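Local atomic coordinates of ankyrin-repeat protein (Cryptosporidium parvum, PDB entry 2W4S), a protein that probably binds RNA through a helical domain of the kind found in PHAX, the adapter that carries snRNAs and snoRNAs in nuclear transport. Residues C[25-29]-C[69-73]; C[6-11]-C[30-35]; C[45-49]-C[62-68]. All blocks are in the same frame, centred on the assembly; numbering follows the deposited sequence.

Interaction 1 (C[25-29]-C[69-73])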
ATOM      1  N   PHE C  25      11.340   8.758   9.081  1.00 44.07           N
ATOM      2  CA  PHE C  25      10.095   8.916   9.842  1.00 43.12           C
ATOM      3  C   PHE C  25       9.191   7.681   9.749  1.00 42.17           C
ATOM      4  O   PHE C  25       8.595   7.263  10.739  1.00 42.97           O
ATOM      5  CB  PHE C  25       9.332  10.212   9.489  1.00 43.19           C
ATOM      6  CG  PHE C  25       7.895  10.205   9.961  1.00 43.85           C
ATOM      7  CD1 PHE C  25       7.563  10.447  11.290  1.00 45.47           C
ATOM      8  CD2 PHE C  25       6.867   9.940   9.064  1.00 44.14           C
ATOM      9  CE1 PHE C  25       6.219  10.421  11.697  1.00 45.14           C
ATOM     10  CE2 PHE C  25       5.547   9.916   9.466  1.00 44.16           C
ATOM     11  CZ  PHE C  25       5.221  10.150  10.776  1.00 44.53           C
ATOM     12  N   ILE C  26       9.095   7.080   8.577  1.00 40.68           N
ATOM     13  CA  ILE C  26       8.295   5.871   8.462  1.00 39.38           C
ATOM     14  C   ILE C  26       9.036   4.665   9.063  1.00 38.67           C
ATOM     15  O   ILE C  26       8.419   3.825   9.713  1.00 38.66           O
ATOM     16  CB  ILE C  26       7.815   5.649   6.993  1.00 39.36           C
ATOM     17  CG1 ILE C  26       6.943   6.828   6.551  1.00 39.09           C
ATOM     18  CG2 ILE C  26       7.099   4.323   6.823  1.00 38.19           C
ATOM     19  CD1 ILE C  26       5.571   6.909   7.214  1.00 40.15           C
ATOM     20  N   ALA C  27      10.354   4.587   8.867  1.00 37.67           N
ATOM     21  CA  ALA C  27      11.181   3.593   9.582  1.00 37.37           C
ATOM     22  C   ALA C  27      10.944   3.592  11.115  1.00 37.42           C
ATOM     23  O   ALA C  27      10.840   2.538  11.742  1.00 37.62           O
ATOM     24  CB  ALA C  27      12.653   3.806   9.274  1.00 36.75           C
ATOM     25  N   ARG C  28      10.850   4.775  11.711  1.00 36.94           N
ATOM     26  CA  ARG C  28      10.587   4.864  13.144  1.00 36.84           C
ATOM     27  C   ARG C  28       9.184   4.364  13.522  1.00 36.73           C
ATOM     28  O   ARG C  28       9.025   3.709  14.547  1.00 36.98           O
ATOM     29  CB  ARG C  28      10.944   6.256  13.697  1.00 36.54           C
ATOM     30  CG  ARG C  28      12.481   6.532  13.627  1.00 36.31           C
ATOM     31  CD  ARG C  28      12.947   7.876  14.194  1.00 37.19           C
ATOM     32  NE  ARG C  28      12.175   9.010  13.690  1.00 41.02           N
ATOM     33  CZ  ARG C  28      12.543   9.830  12.701  1.00 42.51           C
ATOM     34  NH1 ARG C  28      13.694   9.670  12.067  1.00 42.93           N
ATOM     35  NH2 ARG C  28      11.735  10.820  12.327  1.00 44.07           N
ATOM     36  N   VAL C  29       8.179   4.602  12.684  1.00 36.63           N
ATOM     37  CA  VAL C  29       6.840   4.040  12.955  1.00 36.29           C
ATOM     38  C   VAL C  29       6.841   2.510  12.931  1.00 36.28           C
ATOM     39  O   VAL C  29       6.305   1.869  13.843  1.00 36.42           O
ATOM     40  CB  VAL C  29       5.781   4.558  11.970  1.00 36.41           C
ATOM     41  CG1 VAL C  29       4.420   3.894  12.234  1.00 36.17           C
ATOM     42  CG2 VAL C  29       5.665   6.075  12.049  1.00 35.38           C
ATOM     43  N   PHE C  69      -2.264  10.372   7.652  1.00 33.85           N
ATOM     44  CA  PHE C  69      -1.489   9.330   8.336  1.00 33.86           C
ATOM     45  C   PHE C  69      -0.925   9.848   9.669  1.00 34.36           C
ATOM     46  O   PHE C  69      -0.923   9.125  10.668  1.00 34.93           O
ATOM     47  CB  PHE C  69      -0.381   8.864   7.373  1.00 33.86           C
ATOM     48  CG  PHE C  69       0.454   7.711   7.871  1.00 33.19           C
ATOM     49  CD1 PHE C  69       0.085   6.394   7.586  1.00 31.45           C
ATOM     50  CD2 PHE C  69       1.636   7.940   8.583  1.00 31.39           C
ATOM     51  CE1 PHE C  69       0.873   5.325   8.016  1.00 31.59           C
ATOM     52  CE2 PHE C  69       2.430   6.872   9.034  1.00 31.18           C
ATOM     53  CZ  PHE C  69       2.050   5.558   8.741  1.00 31.80           C
ATOM     54  N   CYS C  70      -0.490  11.103   9.707  1.00 34.25           N
ATOM     55  CA  CYS C  70       0.004  11.692  10.960  1.00 34.92           C
ATOM     56  C   CYS C  70      -1.089  11.952  11.998  1.00 34.26           C
ATOM     57  O   CYS C  70      -0.875  11.779  13.191  1.00 33.87           O
ATOM     58  CB  CYS C  70       0.797  12.980  10.709  1.00 34.86           C
ATOM     59  SG  CYS C  70       2.303  12.669   9.788  1.00 39.16           S
ATOM     60  N   TYR C  71      -2.244  12.400  11.535  1.00 33.41           N
ATOM     61  CA  TYR C  71      -3.426  12.539  12.385  1.00 32.69           C
ATOM     62  C   TYR C  71      -3.862  11.170  12.939  1.00 32.41           C
ATOM     63  O   TYR C  71      -4.225  11.050  14.084  1.00 32.97           O
ATOM     64  CB  TYR C  71      -4.562  13.185  11.559  1.00 32.52           C
ATOM     65  CG  TYR C  71      -5.935  12.858  12.060  1.00 31.22           C
ATOM     66  CD1 TYR C  71      -6.448  13.513  13.160  1.00 30.29           C
ATOM     67  CD2 TYR C  71      -6.702  11.876  11.458  1.00 29.70           C
ATOM     68  CE1 TYR C  71      -7.691  13.207  13.669  1.00 30.66           C
ATOM     69  CE2 TYR C  71      -7.954  11.572  11.945  1.00 31.64           C
ATOM     70  CZ  TYR C  71      -8.440  12.247  13.063  1.00 31.61           C
ATOM     71  OH  TYR C  71      -9.681  11.975  13.592  1.00 31.99           O
ATOM     72  N   LEU C  72      -3.826  10.136  12.108  1.00 32.42           N
ATOM     73  CA  LEU C  72      -4.188   8.778  12.524  1.00 31.82           C
ATOM     74  C   LEU C  72      -3.213   8.171  13.534  1.00 31.46           C
ATOM     75  O   LEU C  72      -3.602   7.419  14.415  1.00 30.92           O
ATOM     76  CB  LEU C  72      -4.238   7.906  11.294  1.00 31.87           C
ATOM     77  CG  LEU C  72      -5.588   7.412  10.792  1.00 32.22           C
ATOM     78  CD1 LEU C  72      -6.752   8.210  11.356  1.00 30.47           C
ATOM     79  CD2 LEU C  72      -5.601   7.307   9.248  1.00 27.50           C
ATOM     80  N   LEU C  73      -1.946   8.506  13.369  1.00 31.78           N
ATOM     81  CA  LEU C  73      -0.867   8.023  14.190  1.00 32.27           C
ATOM     82  C   LEU C  73      -1.021   8.684  15.544  1.00 32.47           C
ATOM     83  O   LEU C  73      -0.892   8.042  16.586  1.00 32.13           O
ATOM     84  CB  LEU C  73       0.441   8.426  13.518  1.00 31.98           C
ATOM     85  CG  LEU C  73       1.785   7.976  14.077  1.00 33.80           C
ATOM     86  CD1 LEU C  73       1.887   6.434  14.203  1.00 34.85           C
ATOM     87  CD2 LEU C  73       2.914   8.516  13.186  1.00 33.29           C
TER
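Leu-73 N donates to Phe-69 O over 3.0 Å, the ordinary backbone bond that sets these residues one turn apart on the face of helix 65-78 that meets residues 25-29. No hydrogen bond crosses between the segments. This is helix-helix packing at the centre of the all-helical, PHAX-type RNA-binding domain, made entirely by apolar and sulfur contacts. The segment axes run roughly parallel, 29° apart, but stay 13.2 Å from each other, and such spacing suits long or bulky side chains that can fill the gap. Phe-25 spans it most plainly: with CG anti to the backbone N (chi1 164°), the ring reaches across the gap to helix 65-78, and CZ comes to 3.7 Å from Leu-73 CD2. Beside the same end of the ring lies Cys-70, whose SG is 5.0 Å from the centroid of the Phe-25 ring, set obliquely at 54° from the normal in a sulfur-aromatic contact. A small sulfhydryl fits here because it is polarisable and needs little room at the partly exposed margin. Deeper in, Ile-26 sends its long branch to the Phe-69 ring, approaching it obliquely, while the edge of that ring is turned to Phe-25 CE2 and Val-29 CG2. Branched Val-29 serves two neighbours at once: CG2 sits over one face of the Phe-25 ring, near its rim, and also 3.8 Å from Leu-73 CD2. Ile-90 of helix 84-91 packs on Phe-25 and Val-29, Trp-87 on Leu-73, and Leu-18 of helix 6-18 on both Ile-26 and Phe-69, so four parts of the chain share this core. The shortest approach between the segments is Ile-26 CD1 to Phe-69 CE2, 3.6 Å.

Interaction 2 (C[6-11]-C[30-35])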
ATOM      1  N   MET C   6      10.511  -8.095   4.923  1.00 49.26           N
ATOM      2  CA  MET C   6       9.103  -7.727   4.862  1.00 48.11           C
ATOM      3  C   MET C   6       8.923  -6.310   5.389  1.00 47.08           C
ATOM      4  O   MET C   6       7.947  -5.632   5.062  1.00 47.04           O
ATOM      5  CB  MET C   6       8.257  -8.704   5.693  1.00 48.62           C
ATOM      6  CG  MET C   6       6.744  -8.381   5.794  1.00 49.42           C
ATOM      7  SD  MET C   6       5.977  -7.902   4.222  1.00 52.00           S
ATOM      8  CE  MET C   6       4.447  -8.833   4.253  1.00 51.05           C
ATOM      9  N   GLU C   7       9.865  -5.858   6.205  1.00 45.54           N
ATOM     10  CA  GLU C   7       9.769  -4.521   6.743  1.00 44.51           C
ATOM     11  C   GLU C   7      10.339  -3.489   5.788  1.00 42.98           C
ATOM     12  O   GLU C   7       9.829  -2.378   5.744  1.00 43.35           O
ATOM     13  CB  GLU C   7      10.380  -4.425   8.140  1.00 44.58           C
ATOM     14  CG  GLU C   7       9.572  -5.181   9.201  1.00 45.47           C
ATOM     15  CD  GLU C   7      10.207  -5.108  10.572  1.00 46.19           C
ATOM     16  OE1 GLU C   7      11.460  -5.134  10.629  1.00 48.76           O
ATOM     17  OE2 GLU C   7       9.463  -5.027  11.591  1.00 47.96           O
ATOM     18  N   SER C   8      11.371  -3.853   5.026  1.00 40.96           N
ATOM     19  CA  SER C   8      11.863  -3.001   3.940  1.00 39.41           C
ATOM     20  C   SER C   8      10.734  -2.724   2.949  1.00 37.86           C
ATOM     21  O   SER C   8      10.567  -1.602   2.460  1.00 38.04           O
ATOM     22  CB  SER C   8      13.006  -3.677   3.169  1.00 39.45           C
ATOM     23  OG  SER C   8      14.056  -4.047   4.030  1.00 40.28           O
ATOM     24  N   ILE C   9       9.966  -3.764   2.669  1.00 35.49           N
ATOM     25  CA  ILE C   9       8.906  -3.714   1.687  1.00 33.30           C
ATOM     26  C   ILE C   9       7.735  -2.895   2.192  1.00 32.23           C
ATOM     27  O   ILE C   9       7.212  -2.040   1.473  1.00 32.35           O
ATOM     28  CB  ILE C   9       8.516  -5.139   1.272  1.00 33.25           C
ATOM     29  CG1 ILE C   9       9.705  -5.773   0.540  1.00 31.96           C
ATOM     30  CG2 ILE C   9       7.302  -5.128   0.380  1.00 32.48           C
ATOM     31  CD1 ILE C   9       9.837  -7.231   0.737  1.00 30.40           C
ATOM     32  N   VAL C  10       7.339  -3.128   3.437  1.00 30.78           N
ATOM     33  CA  VAL C  10       6.280  -2.330   4.037  1.00 29.31           C
ATOM     34  C   VAL C  10       6.723  -0.859   4.057  1.00 28.72           C
ATOM     35  O   VAL C  10       5.974   0.026   3.636  1.00 28.29           O
ATOM     36  CB  VAL C  10       5.887  -2.884   5.421  1.00 29.26           C
ATOM     37  CG1 VAL C  10       4.845  -2.015   6.099  1.00 27.35           C
ATOM     38  CG2 VAL C  10       5.345  -4.298   5.257  1.00 29.24           C
ATOM     39  N   LEU C  11       7.966  -0.637   4.478  1.00 27.89           N
ATOM     40  CA  LEU C  11       8.592   0.673   4.489  1.00 28.07           C
ATOM     41  C   LEU C  11       8.420   1.434   3.205  1.00 28.09           C
ATOM     42  O   LEU C  11       7.869   2.546   3.227  1.00 28.63           O
ATOM     43  CB  LEU C  11      10.090   0.561   4.806  1.00 28.26           C
ATOM     44  CG  LEU C  11      10.941   1.838   4.830  1.00 28.70           C
ATOM     45  CD1 LEU C  11      10.347   2.864   5.757  1.00 29.24           C
ATOM     46  CD2 LEU C  11      12.349   1.499   5.266  1.00 29.25           C
ATOM     47  N   ILE C  30       7.443   1.936  11.891  1.00 36.63           N
ATOM     48  CA  ILE C  30       7.590   0.476  11.754  1.00 36.60           C
ATOM     49  C   ILE C  30       8.364  -0.134  12.926  1.00 37.05           C
ATOM     50  O   ILE C  30       7.935  -1.152  13.487  1.00 36.83           O
ATOM     51  CB  ILE C  30       8.229   0.096  10.407  1.00 36.66           C
ATOM     52  CG1 ILE C  30       7.214   0.312   9.276  1.00 36.08           C
ATOM     53  CG2 ILE C  30       8.732  -1.343  10.415  1.00 36.04           C
ATOM     54  CD1 ILE C  30       7.826   0.388   7.899  1.00 35.91           C
ATOM     55  N   LYS C  31       9.477   0.504  13.304  1.00 37.13           N
ATOM     56  CA  LYS C  31      10.280   0.064  14.445  1.00 37.70           C
ATOM     57  C   LYS C  31       9.458   0.059  15.730  1.00 37.09           C
ATOM     58  O   LYS C  31       9.622  -0.829  16.575  1.00 37.59           O
ATOM     59  CB  LYS C  31      11.529   0.941  14.624  1.00 37.77           C
ATOM     60  CG  LYS C  31      12.735   0.489  13.798  1.00 39.68           C
ATOM     61  CD  LYS C  31      13.902   1.501  13.840  1.00 39.68           C
ATOM     62  CE  LYS C  31      14.690   1.478  12.499  1.00 42.23           C
ATOM     63  NZ  LYS C  31      15.430   2.762  12.228  1.00 43.12           N
ATOM     64  N   THR C  32       8.564   1.034  15.867  1.00 36.15           N
ATOM     65  CA  THR C  32       7.715   1.152  17.052  1.00 35.15           C
ATOM     66  C   THR C  32       6.442   0.272  17.079  1.00 35.22           C
ATOM     67  O   THR C  32       6.216  -0.459  18.061  1.00 34.31           O
ATOM     68  CB  THR C  32       7.326   2.604  17.282  1.00 35.00           C
ATOM     69  OG1 THR C  32       8.515   3.402  17.322  1.00 35.54           O
ATOM     70  CG2 THR C  32       6.561   2.749  18.596  1.00 34.39           C
ATOM     71  N   ILE C  33       5.589   0.352  16.047  1.00 34.93           N
ATOM     72  CA  ILE C  33       4.349  -0.461  16.069  1.00 34.52           C
ATOM     73  C   ILE C  33       4.381  -1.771  15.256  1.00 34.36           C
ATOM     74  O   ILE C  33       3.414  -2.528  15.312  1.00 34.37           O
ATOM     75  CB  ILE C  33       3.083   0.368  15.731  1.00 34.83           C
ATOM     76  CG1 ILE C  33       3.096   0.840  14.259  1.00 35.18           C
ATOM     77  CG2 ILE C  33       2.947   1.557  16.700  1.00 35.33           C
ATOM     78  CD1 ILE C  33       2.036   1.885  13.929  1.00 34.17           C
ATOM     79  N   GLY C  34       5.476  -2.046  14.533  1.00 33.89           N
ATOM     80  CA  GLY C  34       5.553  -3.237  13.660  1.00 35.17           C
ATOM     81  C   GLY C  34       4.978  -3.020  12.249  1.00 36.29           C
ATOM     82  O   GLY C  34       4.154  -2.117  12.035  1.00 36.32           O
ATOM     83  N   SER C  35       5.401  -3.831  11.278  1.00 36.78           N
ATOM     84  CA  SER C  35       4.960  -3.628   9.891  1.00 37.79           C
ATOM     85  C   SER C  35       3.474  -3.912   9.711  1.00 38.09           C
ATOM     86  O   SER C  35       2.809  -3.287   8.885  1.00 37.84           O
ATOM     87  CB  SER C  35       5.805  -4.423   8.887  1.00 37.75           C
ATOM     88  OG  SER C  35       5.704  -5.802   9.116  1.00 37.98           O
TER
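Ile-30 drives its CD1 methyl against the backbone of Leu-11, coming within 3.5 Å of Leu-11 CA, and this is the tight end of the contact. CG1 stands anti to the carbonyl carbon (chi1 -73°) and the chain continues extended, which carries the methyl outward from helix 24-50 to helix 6-18. Leu-11 meets it at about a right angle, with Leu-11 CB 3.8 Å from Ile-30 CD1, and Val-10 CG1 adds a looser touch on the same methyl. A beta-branched isoleucine suits this place: CD1 reaches the main chain of Leu-11 while CG2 still fills the side toward Glu-7. The axes come within 11.2 Å at 95°, so segment 6-11 lies nearly perpendicular to the 30-35 part of helix 24-50 in this helical RNA-binding domain. At the second close point, Ser-35 CB sits 3.7 Å from Val-10 CG2, and Val-10 CG1 is equally near Ser-35 O; a short serine lets the two backbones come together here. Just before it, Gly-34 has phi 86°, a conformation that glycine adopts readily, since any side chain would collide with the carbonyl O of Ile-33. The looser, partly exposed side belongs to Glu-7. Its extended chain lies alongside the Ile-30 side chain in the opposite sense, CG 3.9 Å from Ser-35 CB and OE2 3.9 Å from Ile-30 CG2, so the aliphatic stem packs while the carboxylate makes only van der Waals contact with the isoleucine. Asp-4 places a like charge near it, which would probably tend to raise the pKa of one of the two acids. Helix 6-18 also faces the second subunit, whose Leu-39 packs on Val-10 and whose Met-6 packs on Met-6.

Interaction 3 (C[45-49]-C[62-68])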
ATOM      1  N   ALA C  45      -5.603   5.446   6.270  1.00 33.31           N
ATOM      2  CA  ALA C  45      -5.356   6.752   5.635  1.00 33.24           C
ATOM      3  C   ALA C  45      -5.917   6.753   4.236  1.00 33.23           C
ATOM      4  O   ALA C  45      -6.503   7.749   3.803  1.00 33.22           O
ATOM      5  CB  ALA C  45      -3.868   7.074   5.587  1.00 32.56           C
ATOM      6  N   MET C  46      -5.730   5.633   3.528  1.00 33.89           N
ATOM      7  CA  MET C  46      -6.308   5.462   2.177  1.00 33.77           C
ATOM      8  C   MET C  46      -7.826   5.454   2.202  1.00 33.83           C
ATOM      9  O   MET C  46      -8.434   6.051   1.330  1.00 33.95           O
ATOM     10  CB  MET C  46      -5.761   4.219   1.475  1.00 33.50           C
ATOM     11  CG  MET C  46      -4.400   4.426   0.792  1.00 34.02           C
ATOM     12  SD  MET C  46      -3.792   3.044  -0.234  1.00 33.69           S
ATOM     13  CE  MET C  46      -3.737   1.687   0.969  1.00 32.84           C
ATOM     14  N   LYS C  47      -8.436   4.812   3.207  1.00 34.62           N
ATOM     15  CA  LYS C  47      -9.926   4.761   3.318  1.00 35.36           C
ATOM     16  C   LYS C  47     -10.518   6.134   3.520  1.00 35.64           C
ATOM     17  O   LYS C  47     -11.521   6.499   2.867  1.00 36.44           O
ATOM     18  CB  LYS C  47     -10.397   3.858   4.451  1.00 35.44           C
ATOM     19  CG  LYS C  47     -10.150   2.412   4.180  1.00 35.90           C
ATOM     20  CD  LYS C  47     -10.797   1.520   5.192  1.00 39.54           C
ATOM     21  CE  LYS C  47     -10.489   0.077   4.798  1.00 41.80           C
ATOM     22  NZ  LYS C  47     -11.354  -0.905   5.494  1.00 43.00           N
ATOM     23  N   VAL C  48      -9.870   6.891   4.399  1.00 35.34           N
ATOM     24  CA  VAL C  48     -10.175   8.296   4.616  1.00 35.41           C
ATOM     25  C   VAL C  48     -10.037   9.096   3.324  1.00 35.63           C
ATOM     26  O   VAL C  48     -10.902   9.923   3.014  1.00 36.02           O
ATOM     27  CB  VAL C  48      -9.278   8.938   5.745  1.00 35.37           C
ATOM     28  CG1 VAL C  48      -9.549  10.419   5.844  1.00 34.39           C
ATOM     29  CG2 VAL C  48      -9.539   8.290   7.083  1.00 34.78           C
ATOM     30  N   GLU C  49      -8.955   8.872   2.575  1.00 35.81           N
ATOM     31  CA  GLU C  49      -8.809   9.547   1.298  1.00 35.84           C
ATOM     32  C   GLU C  49      -9.940   9.135   0.349  1.00 35.64           C
ATOM     33  O   GLU C  49     -10.514  10.000  -0.313  1.00 35.50           O
ATOM     34  CB  GLU C  49      -7.423   9.343   0.697  1.00 35.97           C
ATOM     35  CG  GLU C  49      -6.313  10.071   1.488  1.00 37.65           C
ATOM     36  CD  GLU C  49      -6.392  11.596   1.362  1.00 40.13           C
ATOM     37  OE1 GLU C  49      -5.985  12.150   0.309  1.00 42.08           O
ATOM     38  OE2 GLU C  49      -6.867  12.249   2.316  1.00 40.71           O
ATOM     39  N   ARG C  62      -7.736  20.156   1.482  1.00 39.25           N
ATOM     40  CA  ARG C  62      -7.654  18.824   2.006  1.00 38.47           C
ATOM     41  C   ARG C  62      -6.270  18.644   2.600  1.00 37.74           C
ATOM     42  O   ARG C  62      -5.323  19.240   2.137  1.00 38.26           O
ATOM     43  CB  ARG C  62      -7.788  17.844   0.869  1.00 38.37           C
ATOM     44  CG  ARG C  62      -9.152  17.275   0.632  1.00 39.75           C
ATOM     45  CD  ARG C  62      -8.887  15.832   0.300  1.00 42.44           C
ATOM     46  NE  ARG C  62      -9.807  15.256  -0.663  1.00 45.23           N
ATOM     47  CZ  ARG C  62      -9.721  13.999  -1.100  1.00 46.80           C
ATOM     48  NH1 ARG C  62      -8.753  13.187  -0.664  1.00 45.97           N
ATOM     49  NH2 ARG C  62     -10.613  13.548  -1.968  1.00 47.88           N
ATOM     50  N   LYS C  63      -6.153  17.830   3.634  1.00 36.96           N
ATOM     51  CA  LYS C  63      -4.866  17.374   4.092  1.00 36.05           C
ATOM     52  C   LYS C  63      -4.319  16.462   3.004  1.00 36.13           C
ATOM     53  O   LYS C  63      -5.075  15.701   2.393  1.00 36.74           O
ATOM     54  CB  LYS C  63      -5.053  16.541   5.347  1.00 35.77           C
ATOM     55  CG  LYS C  63      -5.248  17.296   6.647  1.00 34.53           C
ATOM     56  CD  LYS C  63      -5.674  16.302   7.693  1.00 32.31           C
ATOM     57  CE  LYS C  63      -5.106  16.600   9.026  1.00 36.96           C
ATOM     58  NZ  LYS C  63      -5.711  17.771   9.692  1.00 37.89           N
ATOM     59  N   THR C  64      -3.020  16.517   2.750  1.00 35.72           N
ATOM     60  CA  THR C  64      -2.374  15.481   1.938  1.00 35.04           C
ATOM     61  C   THR C  64      -2.540  14.154   2.689  1.00 35.26           C
ATOM     62  O   THR C  64      -2.882  14.150   3.874  1.00 35.88           O
ATOM     63  CB  THR C  64      -0.863  15.769   1.778  1.00 35.35           C
ATOM     64  OG1 THR C  64      -0.183  15.425   2.989  1.00 33.13           O
ATOM     65  CG2 THR C  64      -0.612  17.260   1.451  1.00 33.84           C
ATOM     66  N   ILE C  65      -2.298  13.034   2.028  1.00 34.90           N
ATOM     67  CA  ILE C  65      -2.437  11.731   2.664  1.00 34.71           C
ATOM     68  C   ILE C  65      -1.331  11.533   3.716  1.00 34.81           C
ATOM     69  O   ILE C  65      -1.516  10.817   4.717  1.00 35.66           O
ATOM     70  CB  ILE C  65      -2.529  10.576   1.605  1.00 34.69           C
ATOM     71  CG1 ILE C  65      -2.585   9.195   2.274  1.00 34.62           C
ATOM     72  CG2 ILE C  65      -1.401  10.672   0.575  1.00 33.23           C
ATOM     73  CD1 ILE C  65      -3.029   8.060   1.309  1.00 35.26           C
ATOM     74  N   GLY C  66      -0.197  12.195   3.524  1.00 34.35           N
ATOM     75  CA  GLY C  66       0.806  12.261   4.587  1.00 34.33           C
ATOM     76  C   GLY C  66       0.240  12.863   5.881  1.00 34.26           C
ATOM     77  O   GLY C  66       0.465  12.336   6.977  1.00 34.23           O
ATOM     78  N   GLY C  67      -0.508  13.955   5.754  1.00 33.44           N
ATOM     79  CA  GLY C  67      -1.109  14.589   6.913  1.00 33.12           C
ATOM     80  C   GLY C  67      -2.155  13.721   7.587  1.00 33.29           C
ATOM     81  O   GLY C  67      -2.258  13.720   8.827  1.00 33.21           O
ATOM     82  N   VAL C  68      -2.926  12.979   6.779  1.00 32.86           N
ATOM     83  CA  VAL C  68      -3.957  12.079   7.305  1.00 32.28           C
ATOM     84  C   VAL C  68      -3.305  11.004   8.185  1.00 33.02           C
ATOM     85  O   VAL C  68      -3.725  10.777   9.324  1.00 33.34           O
ATOM     86  CB  VAL C  68      -4.820  11.431   6.182  1.00 32.10           C
ATOM     87  CG1 VAL C  68      -5.694  10.301   6.750  1.00 30.65           C
ATOM     88  CG2 VAL C  68      -5.715  12.481   5.483  1.00 30.09           C
TER
HETATM   89  O   HOH W   1      -7.488  14.695   3.067  1.00 35.09           O
HETATM   90  O   HOH W   2     -11.871  11.450  -2.887  1.00 48.65           O
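Glu-49 and Arg-62 form a salt bridge, OE1 to NH1 at 3.1 Å, where the C-terminal part of helix 24-50 meets the turn leading into helix 65-78 of this helical RNA-binding domain. From CB, which is directed toward the turn, the glutamate chain first lays its CG 3.8 Å from Ile-65 CB, using its aliphatic half as packing surface. A bend at chi2 (-69°) then brings CD over the same isoleucine and close to Arg-62 NH1. At the tip the two oxygens part company. OE1 takes the guanidinium at its edge, near its plane, although the carboxylate is itself turned 75° from that plane. OE2 comes to 3.4 Å from Val-68 CG2 and lies 2.6 Å from a water that is also 2.7 Å from Lys-63 O. Glutamate fits because it offers methylene groups to the hydrophobic side and charge to the exposed arginine. Its carboxylate also lies near the start of helix 65-78, whose dipole would probably help to stabilise the negative charge. That start is N-capped by Thr-64, whose OG1 accepts from Gly-67 N at 3.1 Å and 158°. On the apolar side of the carboxylate, Ala-45 and Val-68 lie close, the small alanine leaving room for the valine methyls; Val-48 and Met-46 extend the apolar layer, and Tyr-42 of the second subunit packs on Met-46. A second water joins the outer side of the bridge: Arg-62 NH2 donates to it over 2.6 Å, and the water in turn donates to Glu-49 O over 3.3 Å.

Helix 24-50 takes part in all three contacts. Interaction 1 lies about 3 Å from the centre of the chain and is the core one, purely apolar apart from a thiol. Interaction 3 joins the same two helices nearer the surface, where charge and water replace rings; it touches interaction 1 as Leu-72 CD2 packs on Ala-45 N. Interaction 2 instead brings in helix 6-18, and meets interaction 1 through Leu-11 CD1 against Ile-26 CG2. Interactions 2 and 3, with centres about 20 Å apart on opposite sides of the chain's centre, do not meet, yet both border the second subunit. Each uses a glutamate whose aliphatic stem packs in the contact, but only Glu-49 makes a salt bridge across it.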